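Local coordinates for protein carbamate kinase (Aeropyrum pernix, PDB 2E9Y) that probably acts as a carbamate kinase, catalysing reversible phosphate transfer between ATP and carbamate to give ADP and carbamoyl phosphate, at residues A[64-69]-A[79-84]; A[233-238]-A[302-307]; A[263-268]-A[277-282]. All coordinates share one frame; numbering follows the deposited sequence.

Contact 1 (A[64-69]-A[79-84]); sequences EAFEAL and YIATAM
Met84 sets its sulfur against the rim of the Phe66 ring, a Met-aromatic contact between two consecutive helices, 56-67 and 78-103. The SD atom of Met84 lies 3.8 Å from CZ of Phe66. Seen from the ring centroid, that sulfur stands 81° off the ring normal, so it meets the edge, where the ring hydrogens carry a slight positive charge, rather than the pi face. The two side chains approach from opposite directions. Met84 reaches this far because its chain is stretched beyond CG (chi2 -175°), and a long, unbranched, polarisable residue suits such a reach into a buried place. Next along the same rim comes Ala81, whose CB faces CE2 of Phe66. Ala81 and Met84 are three residues apart and therefore sit on one side of their helix; the small methyl of the first lets the ring come up to the helix, while the second extends past it to CZ. No hydrogen bond crosses between 64-69 and 79-84, and the contact is wholly apolar and buried.

The backbones behind these groups are held differently. Met84 lies in a regular helical turn, its N bonded to Ile80 O at 2.9 Å, whereas around Phe66 bonds of the i to i-3 kind, as in a 3-10 turn, appear. Around this core the second subunit closes in: its Tyr61 ring meets Phe66 with the planes at about 35°, and its Trp88 packs on both Ile80 and Met84. The helix pair is thus part of the dimer interface. In the backbone that follows Phe66, Ala68 N bonds Ala65 O at 3.1 Å and Leu69 N bonds Phe66 O at 3.2 Å.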
loop_
_atom_site.group_PDB
_atom_site.type_symbol
_atom_site.label_atom_id
_atom_site.label_comp_id
_atom_site.label_asym_id
_atom_site.label_seq_id
_atom_site.Cartn_x
_atom_site.Cartn_y
_atom_site.Cartn_z
ATOM N N GLU A 64 -9.059 10.700 -10.841
ATOM C CA GLU A 64 -9.232 11.074 -12.243
ATOM C C GLU A 64 -9.030 9.866 -13.153
ATOM O O GLU A 64 -9.774 9.673 -14.115
ATOM C CB GLU A 64 -8.229 12.155 -12.645
ATOM C CG GLU A 64 -8.398 13.496 -11.951
ATOM C CD GLU A 64 -7.469 14.536 -12.530
ATOM O OE1 GLU A 64 -7.690 14.937 -13.691
ATOM O OE2 GLU A 64 -6.512 14.936 -11.834
ATOM N N ALA A 65 -8.006 9.067 -12.848
ATOM C CA ALA A 65 -7.688 7.884 -13.636
ATOM C C ALA A 65 -8.856 6.909 -13.692
ATOM O O ALA A 65 -9.241 6.462 -14.767
ATOM C CB ALA A 65 -6.452 7.183 -13.061
ATOM N N PHE A 66 -9.434 6.580 -12.537
ATOM C CA PHE A 66 -10.544 5.635 -12.533
ATOM C C PHE A 66 -11.769 6.217 -13.238
ATOM O O PHE A 66 -12.499 5.499 -13.922
ATOM C CB PHE A 66 -10.889 5.220 -11.094
ATOM C CG PHE A 66 -9.706 4.704 -10.312
ATOM C CD1 PHE A 66 -8.702 3.972 -10.942
ATOM C CD2 PHE A 66 -9.597 4.956 -8.950
ATOM C CE1 PHE A 66 -7.601 3.501 -10.223
ATOM C CE2 PHE A 66 -8.502 4.490 -8.220
ATOM C CZ PHE A 66 -7.501 3.763 -8.859
ATOM N N GLU A 67 -11.986 7.519 -13.089
ATOM C CA GLU A 67 -13.125 8.157 -13.743
ATOM C C GLU A 67 -12.928 8.280 -15.256
ATOM O O GLU A 67 -13.890 8.486 -15.987
ATOM C CB GLU A 67 -13.386 9.543 -13.146
ATOM C CG GLU A 67 -14.030 9.520 -11.765
ATOM C CD GLU A 67 -15.440 8.946 -11.764
ATOM O OE1 GLU A 67 -15.992 8.657 -12.854
ATOM O OE2 GLU A 67 -16.004 8.788 -10.660
ATOM N N ALA A 68 -11.689 8.155 -15.726
ATOM C CA ALA A 68 -11.416 8.245 -17.160
ATOM C C ALA A 68 -11.754 6.938 -17.878
ATOM O O ALA A 68 -11.803 6.891 -19.110
ATOM C CB ALA A 68 -9.956 8.610 -17.403
ATOM N N LEU A 69 -11.984 5.879 -17.107
ATOM C CA LEU A 69 -12.332 4.578 -17.668
ATOM C C LEU A 69 -13.731 4.630 -18.273
ATOM O O LEU A 69 -14.525 5.513 -17.943
ATOM C CB LEU A 69 -12.318 3.499 -16.576
ATOM C CG LEU A 69 -10.988 3.126 -15.914
ATOM C CD1 LEU A 69 -11.242 2.332 -14.636
ATOM C CD2 LEU A 69 -10.147 2.316 -16.892
ATOM N N TYR A 79 -11.499 5.486 -0.287
ATOM C CA TYR A 79 -10.652 4.901 0.748
ATOM C C TYR A 79 -9.645 3.917 0.171
ATOM O O TYR A 79 -8.566 3.742 0.734
ATOM C CB TYR A 79 -11.493 4.249 1.852
ATOM C CG TYR A 79 -12.461 3.193 1.394
ATOM C CD1 TYR A 79 -12.051 1.880 1.199
ATOM C CD2 TYR A 79 -13.809 3.504 1.197
ATOM C CE1 TYR A 79 -12.962 0.890 0.823
ATOM C CE2 TYR A 79 -14.724 2.528 0.822
ATOM C CZ TYR A 79 -14.292 1.225 0.640
ATOM O OH TYR A 79 -15.200 0.254 0.283
ATOM N N ILE A 80 -9.990 3.285 -0.951
ATOM C CA ILE A 80 -9.061 2.369 -1.607
ATOM C C ILE A 80 -7.996 3.227 -2.303
ATOM O O ILE A 80 -6.811 2.883 -2.312
ATOM C CB ILE A 80 -9.782 1.475 -2.650
ATOM C CG1 ILE A 80 -10.618 0.410 -1.928
ATOM C CG2 ILE A 80 -8.768 0.802 -3.570
ATOM C CD1 ILE A 80 -9.829 -0.455 -0.983
ATOM N N ALA A 81 -8.418 4.344 -2.886
ATOM C CA ALA A 81 -7.479 5.247 -3.542
ATOM C C ALA A 81 -6.484 5.749 -2.495
ATOM O O ALA A 81 -5.276 5.792 -2.735
ATOM C CB ALA A 81 -8.220 6.420 -4.177
ATOM N N THR A 82 -6.992 6.115 -1.322
ATOM C CA THR A 82 -6.117 6.590 -0.257
ATOM C C THR A 82 -5.114 5.504 0.141
ATOM O O THR A 82 -3.927 5.785 0.306
ATOM C CB THR A 82 -6.926 7.024 0.985
ATOM O OG1 THR A 82 -7.682 8.197 0.668
ATOM C CG2 THR A 82 -5.996 7.327 2.155
ATOM N N ALA A 83 -5.585 4.270 0.296
ATOM C CA ALA A 83 -4.685 3.168 0.661
ATOM C C ALA A 83 -3.594 3.036 -0.398
ATOM O O ALA A 83 -2.411 2.852 -0.085
ATOM C CB ALA A 83 -5.462 1.857 0.784
ATOM N N MET A 84 -3.993 3.126 -1.663
ATOM C CA MET A 84 -3.044 3.055 -2.763
ATOM C C MET A 84 -1.951 4.110 -2.618
ATOM O O MET A 84 -0.771 3.854 -2.824
ATOM C CB MET A 84 -3.810 3.273 -4.069
ATOM C CG MET A 84 -4.570 2.023 -4.518
ATOM S SD MET A 84 -5.346 2.238 -6.126
ATOM C CE MET A 84 -6.379 0.766 -6.100
#

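Contact 2 (A[233-238]-A[302-307]); sequences VILTDV and RQVLSL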
loop_
_atom_site.group_PDB
_atom_site.type_symbol
_atom_site.label_atom_id
_atom_site.label_comp_id
_atom_site.label_asym_id
_atom_site.label_seq_id
_atom_site.Cartn_x
_atom_site.Cartn_y
_atom_site.Cartn_z
ATOM N N VAL A 233 6.513 17.501 14.853
ATOM C CA VAL A 233 7.159 18.405 13.914
ATOM C C VAL A 233 6.344 18.485 12.631
ATOM O O VAL A 233 5.976 17.458 12.062
ATOM C CB VAL A 233 8.572 17.901 13.546
ATOM C CG1 VAL A 233 9.232 18.860 12.557
ATOM C CG2 VAL A 233 9.418 17.751 14.801
ATOM N N ILE A 234 6.049 19.700 12.187
ATOM C CA ILE A 234 5.319 19.882 10.939
ATOM C C ILE A 234 6.247 20.616 9.981
ATOM O O ILE A 234 6.605 21.769 10.213
ATOM C CB ILE A 234 4.036 20.706 11.130
ATOM C CG1 ILE A 234 3.086 19.973 12.084
ATOM C CG2 ILE A 234 3.349 20.900 9.786
ATOM C CD1 ILE A 234 1.809 20.721 12.370
ATOM N N LEU A 235 6.646 19.940 8.909
ATOM C CA LEU A 235 7.549 20.539 7.933
ATOM C C LEU A 235 6.785 20.989 6.698
ATOM O O LEU A 235 6.178 20.175 6.000
ATOM C CB LEU A 235 8.642 19.543 7.543
ATOM C CG LEU A 235 9.574 19.089 8.672
ATOM C CD1 LEU A 235 10.591 18.103 8.125
ATOM C CD2 LEU A 235 10.288 20.299 9.279
ATOM N N THR A 236 6.820 22.291 6.436
ATOM C CA THR A 236 6.112 22.854 5.297
ATOM C C THR A 236 7.071 23.604 4.371
ATOM O O THR A 236 8.280 23.356 4.390
ATOM C CB THR A 236 4.983 23.787 5.789
ATOM O OG1 THR A 236 4.243 24.290 4.670
ATOM C CG2 THR A 236 5.560 24.937 6.596
ATOM N N ASP A 237 6.541 24.520 3.565
ATOM C CA ASP A 237 7.376 25.266 2.632
ATOM C C ASP A 237 7.635 26.713 3.056
ATOM O O ASP A 237 8.030 27.545 2.238
ATOM C CB ASP A 237 6.753 25.218 1.233
ATOM C CG ASP A 237 5.448 25.979 1.144
ATOM O OD1 ASP A 237 4.749 26.103 2.175
ATOM O OD2 ASP A 237 5.115 26.444 0.035
ATOM N N VAL A 238 7.407 27.002 4.335
ATOM C CA VAL A 238 7.643 28.332 4.897
ATOM C C VAL A 238 8.415 28.169 6.208
ATOM O O VAL A 238 8.372 27.108 6.832
ATOM C CB VAL A 238 6.321 29.094 5.160
ATOM C CG1 VAL A 238 5.686 29.494 3.838
ATOM C CG2 VAL A 238 5.364 28.229 5.966
ATOM N N ARG A 302 16.673 20.034 10.126
ATOM C CA ARG A 302 17.697 19.694 11.108
ATOM C C ARG A 302 17.668 20.652 12.294
ATOM O O ARG A 302 17.754 20.229 13.444
ATOM C CB ARG A 302 19.083 19.699 10.455
ATOM C CG ARG A 302 20.132 18.943 11.250
ATOM C CD ARG A 302 21.381 18.685 10.422
ATOM N NE ARG A 302 22.191 17.614 10.995
ATOM C CZ ARG A 302 23.276 17.104 10.421
ATOM N NH1 ARG A 302 23.690 17.568 9.250
ATOM N NH2 ARG A 302 23.938 16.117 11.010
ATOM N N GLN A 303 17.541 21.944 12.013
ATOM C CA GLN A 303 17.488 22.944 13.076
ATOM C C GLN A 303 16.119 22.937 13.744
ATOM O O GLN A 303 16.016 23.096 14.961
ATOM C CB GLN A 303 17.772 24.342 12.519
ATOM C CG GLN A 303 19.188 24.519 11.989
ATOM C CD GLN A 303 20.240 24.322 13.067
ATOM O OE1 GLN A 303 20.299 25.077 14.039
ATOM N NE2 GLN A 303 21.074 23.302 12.902
ATOM N N VAL A 304 15.071 22.751 12.943
ATOM C CA VAL A 304 13.702 22.723 13.476
ATOM C C VAL A 304 13.537 21.705 14.604
ATOM O O VAL A 304 12.909 21.969 15.622
ATOM C CB VAL A 304 12.701 22.416 12.346
ATOM C CG1 VAL A 304 11.313 22.196 12.949
ATOM C CG2 VAL A 304 12.630 23.570 11.364
ATOM N N LEU A 305 14.094 20.494 14.372
ATOM C CA LEU A 305 14.048 19.393 15.333
ATOM C C LEU A 305 14.732 19.767 16.659
ATOM O O LEU A 305 14.349 19.332 17.736
ATOM C CB LEU A 305 14.735 18.178 14.708
ATOM C CG LEU A 305 13.754 17.280 13.948
ATOM C CD1 LEU A 305 12.866 16.459 14.886
ATOM C CD2 LEU A 305 12.806 18.069 13.044
ATOM N N SER A 306 15.801 20.581 16.533
ATOM C CA SER A 306 16.525 21.049 17.721
ATOM C C SER A 306 15.839 22.251 18.397
ATOM O O SER A 306 16.299 22.786 19.406
ATOM C CB SER A 306 17.940 21.438 17.282
ATOM O OG SER A 306 18.622 20.289 16.773
ATOM N N LEU A 307 14.718 22.687 17.778
ATOM C CA LEU A 307 13.973 23.842 18.257
ATOM C C LEU A 307 14.752 25.135 18.039
ATOM O O LEU A 307 14.575 26.119 18.745
ATOM C CB LEU A 307 13.632 23.639 19.735
ATOM C CG LEU A 307 12.770 22.390 19.955
ATOM C CD1 LEU A 307 12.273 22.277 21.394
ATOM C CD2 LEU A 307 11.522 22.354 19.069
#
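Val233 carries CG1 anti to its own nitrogen (chi1 180°) and CG2 beside it, and this rotation presents both methyls to Leu305 on the helix. Leu305 adopts an unusual first torsion, chi1 -91°, which turns its end in to meet them, although its CB does not point straight at the strand. The result is a close fit of branched groups: CG1 of Val233 lies 3.7 Å from CD2 of Leu305, and CG2 of Val233 lies 3.7 Å from CD1 of Leu305. The two side chains cross at about a right angle. Val304 adds a second prong, with its CG1 at 4.0 Å from CG1 of Val233. The same Val304 methyl also meets CD2 of Leu235, more loosely, at 4.3 Å. Beta-branched valine suits the strand, and valine and leucine give the helix the compact and reaching groups that a buried, wholly apolar seam needs.

Just past the helix, Leu307 takes a positive phi and its N bonds Val304 O at 2.9 Å, a Schellman motif at the C-terminal end of the helix, shortly after the packing residues. Val233 and Val304 also share Val294 of the neighbouring strand, while Ile234 faces the opposite way, onto helix 275-289. Strand 231-236 is thereby covered on both sides, the layered helix-sheet-helix build of the amino acid kinase fold.

Contact 3 (A[263-268]-A[277-282]); sequences KYLREG and PKVEAA
Glu280, which meets Leu265 through its CB, belongs to a turn whose shortest polar bond is Ala281 N to Pro277 O, at 2.8 Å. Its partner segment ends in a Schellman motif, so the contact joins the closing turn of helix 258-266 to the early turns of helix 275-289. Leu265 does the touching: with CG anti to the backbone N (chi1 180°), its branched end is carried out toward helix 275-289, where CD2 comes to 4.1 Å from CB of Glu280. The two side chains run obliquely to each other, and only the aliphatic base of Glu280 serves the leucine. Its acid end leads elsewhere: in the conformer described, OE2 makes a salt bridge to Arg169. A glutamate thus suits a partly exposed edge, apolar at its root and charged at its tip.

At the helix end Gly268 takes a positive phi, easy for glycine, and its N bonds Leu265 O at 3.3 Å, while His269 N reaches Tyr264 O. Phe270, in the connecting loop, packs on both Leu265 and Val279. Val279 is the buried member of the contact, and its CG1 stands 4.5 Å from CD1 of Leu265.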
loop_
_atom_site.group_PDB
_atom_site.type_symbol
_atom_site.label_atom_id
_atom_site.label_comp_id
_atom_site.label_asym_id
_atom_site.label_seq_id
_atom_site.Cartn_x
_atom_site.Cartn_y
_atom_site.Cartn_z
ATOM N N LYS A 263 -5.827 32.101 20.052
ATOM C CA LYS A 263 -6.591 33.334 19.889
ATOM C C LYS A 263 -6.525 33.785 18.432
ATOM O O LYS A 263 -7.543 34.134 17.832
ATOM C CB LYS A 263 -6.027 34.445 20.776
ATOM C CG LYS A 263 -6.117 34.188 22.269
ATOM C CD LYS A 263 -5.510 35.362 23.031
ATOM C CE LYS A 263 -5.469 35.112 24.526
ATOM N NZ LYS A 263 -4.765 36.218 25.238
ATOM N N TYR A 264 -5.317 33.787 17.874
ATOM C CA TYR A 264 -5.118 34.191 16.487
ATOM C C TYR A 264 -5.892 33.267 15.553
ATOM O O TYR A 264 -6.479 33.713 14.564
ATOM C CB TYR A 264 -3.630 34.150 16.127
ATOM C CG TYR A 264 -2.812 35.268 16.738
ATOM C CD1 TYR A 264 -3.069 36.600 16.413
ATOM C CD2 TYR A 264 -1.783 34.997 17.642
ATOM C CE1 TYR A 264 -2.325 37.637 16.972
ATOM C CE2 TYR A 264 -1.031 36.028 18.208
ATOM C CZ TYR A 264 -1.311 37.344 17.869
ATOM O OH TYR A 264 -0.596 38.372 18.437
ATOM N N LEU A 265 -5.884 31.977 15.879
ATOM C CA LEU A 265 -6.575 30.966 15.083
ATOM C C LEU A 265 -8.070 31.248 14.965
ATOM O O LEU A 265 -8.646 31.136 13.885
ATOM C CB LEU A 265 -6.363 29.580 15.701
ATOM C CG LEU A 265 -7.033 28.399 14.992
ATOM C CD1 LEU A 265 -6.460 28.250 13.590
ATOM C CD2 LEU A 265 -6.808 27.126 15.795
ATOM N N ARG A 266 -8.696 31.615 16.079
ATOM C CA ARG A 266 -10.125 31.903 16.091
ATOM C C ARG A 266 -10.500 33.166 15.320
ATOM O O ARG A 266 -11.668 33.372 14.991
ATOM C CB ARG A 266 -10.627 32.025 17.531
ATOM C CG ARG A 266 -10.529 30.738 18.336
ATOM C CD ARG A 266 -11.118 30.922 19.724
ATOM N NE ARG A 266 -12.513 31.354 19.665
ATOM C CZ ARG A 266 -13.261 31.621 20.731
ATOM N NH1 ARG A 266 -12.750 31.502 21.950
ATOM N NH2 ARG A 266 -14.521 32.009 20.579
ATOM N N GLU A 267 -9.517 34.009 15.028
ATOM C CA GLU A 267 -9.778 35.250 14.307
ATOM C C GLU A 267 -9.489 35.150 12.811
ATOM O O GLU A 267 -9.498 36.157 12.103
ATOM C CB GLU A 267 -8.960 36.390 14.918
ATOM C CG GLU A 267 -9.326 36.710 16.360
ATOM C CD GLU A 267 -10.712 37.311 16.495
ATOM O OE1 GLU A 267 -10.938 38.419 15.963
ATOM O OE2 GLU A 267 -11.579 36.676 17.134
ATOM N N GLY A 268 -9.225 33.938 12.336
ATOM C CA GLY A 268 -8.956 33.738 10.923
ATOM C C GLY A 268 -7.601 34.205 10.425
ATOM O O GLY A 268 -7.433 34.473 9.235
ATOM N N PRO A 277 -4.811 24.452 9.798
ATOM C CA PRO A 277 -4.790 23.092 10.345
ATOM C C PRO A 277 -3.485 22.757 11.063
ATOM O O PRO A 277 -3.484 22.016 12.044
ATOM C CB PRO A 277 -5.010 22.222 9.109
ATOM C CG PRO A 277 -5.885 23.082 8.262
ATOM C CD PRO A 277 -5.223 24.434 8.383
ATOM N N LYS A 278 -2.378 23.304 10.571
ATOM C CA LYS A 278 -1.078 23.052 11.174
ATOM C C LYS A 278 -0.994 23.694 12.559
ATOM O O LYS A 278 -0.468 23.093 13.500
ATOM C CB LYS A 278 0.034 23.578 10.261
ATOM C CG LYS A 278 0.164 22.780 8.960
ATOM C CD LYS A 278 1.142 23.420 7.989
ATOM C CE LYS A 278 1.411 22.497 6.806
ATOM N NZ LYS A 278 0.155 22.005 6.185
ATOM N N VAL A 279 -1.521 24.909 12.684
ATOM C CA VAL A 279 -1.512 25.593 13.971
ATOM C C VAL A 279 -2.440 24.845 14.923
ATOM O O VAL A 279 -2.107 24.639 16.085
ATOM C CB VAL A 279 -1.977 27.066 13.831
ATOM C CG1 VAL A 279 -2.300 27.662 15.204
ATOM C CG2 VAL A 279 -0.880 27.879 13.166
ATOM N N GLU A 280 -3.594 24.422 14.420
ATOM C CA GLU A 280 -4.555 23.692 15.243
ATOM C C GLU A 280 -3.913 22.406 15.755
ATOM O O GLU A 280 -4.043 22.056 16.928
ATOM C CB GLU A 280 -5.806 23.344 14.431
ATOM C CG GLU A 280 -6.946 22.799 15.281
ATOM C CD GLU A 280 -8.086 22.231 14.453
ATOM O OE1 GLU A 280 -8.458 22.856 13.438
ATOM O OE2 GLU A 280 -8.617 21.165 14.827
ATOM N N ALA A 281 -3.220 21.707 14.860
ATOM C CA ALA A 281 -2.546 20.454 15.191
ATOM C C ALA A 281 -1.481 20.665 16.264
ATOM O O ALA A 281 -1.404 19.908 17.233
ATOM C CB ALA A 281 -1.902 19.861 13.934
ATOM N N ALA A 282 -0.660 21.695 16.085
ATOM C CA ALA A 282 0.397 21.996 17.046
ATOM C C ALA A 282 -0.191 22.297 18.423
ATOM O O ALA A 282 0.282 21.781 19.437
ATOM C CB ALA A 282 1.224 23.182 16.558
#

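How the contacts relate
Contact 1 comes first along the chain and stands apart, its centre about 32 Å from the centres of contacts 2 and 3 and on the opposite side of the chain's centre. It belongs to the dimer interface, whereas no other chain of the assembly touches the segments of the other two. Contact 3 is nested inside the loop closed by contact 2; their centres are about 18 Å apart and they touch directly. Strand 231-236 and helix 275-289 make that junction: CD1 of Ile234 lies 3.5 Å from O of Lys278. Contacts 2 and 3 thus form one continuous packed region around this strand, within the subunit, while contact 1 serves the pairing of subunits.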